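Local coordinates for uncharacterized protein YycE (Bacillus subtilis, PDB 1TWU) that is of unknown function but belongs to the VOC superfamily and may be related to glyoxalases and fosfomycin resistance proteins, at residues I26-E31 with V118-P123. Sequence-based numbering, arbitrary orientation.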
# COMPACT_ATOMS: atom_id res chain seq x y z
N ILE A 26 -1.68 -15.04 -6.65
CA ILE A 26 -1.87 -14.83 -8.09
C ILE A 26 -3.31 -15.10 -8.52
O ILE A 26 -3.88 -14.36 -9.33
CB ILE A 26 -0.90 -15.72 -8.90
CG1 ILE A 26 0.53 -15.25 -8.66
CG2 ILE A 26 -1.24 -15.65 -10.38
CD1 ILE A 26 1.59 -16.14 -9.27
N ARG A 27 -3.91 -16.16 -7.97
CA ARG A 27 -5.29 -16.48 -8.30
C ARG A 27 -6.24 -15.35 -7.89
O ARG A 27 -7.15 -14.99 -8.63
CB ARG A 27 -5.72 -17.78 -7.61
CG ARG A 27 -7.20 -18.10 -7.82
CD ARG A 27 -7.55 -19.47 -7.30
NE ARG A 27 -8.91 -19.89 -7.62
CZ ARG A 27 -9.98 -19.62 -6.89
NH1 ARG A 27 -9.87 -18.93 -5.76
NH2 ARG A 27 -11.17 -20.08 -7.26
N PHE A 28 -6.02 -14.80 -6.70
CA PHE A 28 -6.87 -13.72 -6.20
C PHE A 28 -6.71 -12.44 -7.01
O PHE A 28 -7.70 -11.87 -7.48
CB PHE A 28 -6.53 -13.41 -4.73
CG PHE A 28 -7.33 -12.27 -4.15
CD1 PHE A 28 -8.61 -12.47 -3.65
CD2 PHE A 28 -6.80 -10.98 -4.11
CE1 PHE A 28 -9.36 -11.41 -3.12
CE2 PHE A 28 -7.54 -9.92 -3.58
CZ PHE A 28 -8.82 -10.13 -3.09
N TYR A 29 -5.47 -12.00 -7.17
CA TYR A 29 -5.18 -10.76 -7.89
C TYR A 29 -5.27 -10.79 -9.40
O TYR A 29 -5.76 -9.85 -10.02
CB TYR A 29 -3.81 -10.22 -7.46
CG TYR A 29 -3.84 -9.69 -6.06
CD1 TYR A 29 -4.37 -8.43 -5.79
CD2 TYR A 29 -3.45 -10.48 -4.98
CE1 TYR A 29 -4.51 -7.97 -4.47
CE2 TYR A 29 -3.58 -10.04 -3.66
CZ TYR A 29 -4.12 -8.79 -3.41
OH TYR A 29 -4.28 -8.36 -2.11
N GLU A 30 -4.80 -11.88 -10.01
CA GLU A 30 -4.85 -11.95 -11.45
C GLU A 30 -6.16 -12.54 -11.94
O GLU A 30 -6.81 -11.97 -12.81
CB GLU A 30 -3.66 -12.76 -11.97
CG GLU A 30 -3.08 -12.19 -13.23
CD GLU A 30 -1.91 -12.99 -13.75
OE1 GLU A 30 -1.07 -13.44 -12.94
OE2 GLU A 30 -1.83 -13.16 -14.99
N GLU A 31 -6.55 -13.68 -11.37
CA GLU A 31 -7.81 -14.31 -11.77
C GLU A 31 -9.01 -13.62 -11.13
O GLU A 31 -10.06 -13.50 -11.75
CB GLU A 31 -7.83 -15.78 -11.38
CG GLU A 31 -6.76 -16.63 -12.01
CD GLU A 31 -7.06 -18.12 -11.84
OE1 GLU A 31 -6.10 -18.92 -11.80
OE2 GLU A 31 -8.27 -18.48 -11.75
N VAL A 118 -17.85 -2.96 0.67
CA VAL A 118 -17.74 -4.41 0.83
C VAL A 118 -16.27 -4.77 1.04
O VAL A 118 -15.41 -4.38 0.25
CB VAL A 118 -18.24 -5.17 -0.42
CG1 VAL A 118 -18.00 -6.66 -0.26
CG2 VAL A 118 -19.72 -4.89 -0.64
N THR A 119 -15.99 -5.52 2.10
CA THR A 119 -14.63 -5.93 2.41
C THR A 119 -14.43 -7.43 2.18
O THR A 119 -15.15 -8.26 2.73
CB THR A 119 -14.27 -5.62 3.88
OG1 THR A 119 -14.44 -4.22 4.12
CG2 THR A 119 -12.81 -6.00 4.16
N ILE A 120 -13.45 -7.76 1.34
CA ILE A 120 -13.13 -9.14 1.01
C ILE A 120 -11.68 -9.37 1.44
O ILE A 120 -10.83 -8.53 1.17
CB ILE A 120 -13.21 -9.41 -0.52
CG1 ILE A 120 -14.58 -8.98 -1.07
CG2 ILE A 120 -12.92 -10.87 -0.80
CD1 ILE A 120 -15.78 -9.66 -0.45
N GLU A 121 -11.40 -10.47 2.12
CA GLU A 121 -10.02 -10.74 2.52
C GLU A 121 -9.27 -11.45 1.41
O GLU A 121 -9.82 -12.34 0.75
CB GLU A 121 -9.96 -11.62 3.76
CG GLU A 121 -10.53 -11.01 5.01
CD GLU A 121 -10.19 -11.84 6.23
OE1 GLU A 121 -10.37 -13.08 6.18
OE2 GLU A 121 -9.74 -11.25 7.24
N ASP A 122 -8.02 -11.07 1.19
CA ASP A 122 -7.23 -11.72 0.15
C ASP A 122 -6.68 -12.99 0.80
O ASP A 122 -6.90 -13.21 2.00
CB ASP A 122 -6.15 -10.76 -0.39
CG ASP A 122 -4.86 -10.74 0.44
OD1 ASP A 122 -4.85 -11.18 1.61
OD2 ASP A 122 -3.85 -10.24 -0.10
N PRO A 123 -6.00 -13.86 0.04
CA PRO A 123 -5.46 -15.10 0.61
C PRO A 123 -4.70 -14.98 1.94
O PRO A 123 -4.70 -15.92 2.75
CB PRO A 123 -4.59 -15.65 -0.51
CG PRO A 123 -5.29 -15.17 -1.73
CD PRO A 123 -5.63 -13.75 -1.38
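The Phe28 ring carries the CB of Asp122 over one face, a CH-pi contact with CB 3.8 Å from the ring centroid and displaced toward the rim; Ile120 CG2 lies at its edge, 4.3 Å from CE1. The neighbouring Tyr29 ring has Phe28 CD2 over the centre of one face and Asp122 OD2 at its edge. There Tyr29 OH donates a hydrogen bond to Asp122 OD2 at 2.8 Å, reaching the oxygen on its anti side and 24° out of the carboxylate plane. The Tyr29 ring and the Asp122 carboxylate stand almost perpendicular, 83° apart. The backbone of Asp122 sets CB over Phe28, and a chi1 of 85°, with CG between backbone N and carbonyl carbon, turns OD2 to the Tyr29 hydroxyl; OD1 accepts from the backbone N of Asp124 and Trp126, fixing the carboxylate at both oxygens. Pro123 packs its CD against Phe28 CB at 3.5 Å, obliquely to the ring. This buried contact joins helix 22-32, in the N-terminal YycE-like region, to the end of strand 117-121 and chiefly the loop after it, in the C-terminal one, consistent with a duplicated alpha-beta architecture. Tyr103 meets Phe28 edge-to-face, Leu98 of helix 88-100 also touches it, and Ile128 of strand 127-131 packs on both aromatic residues.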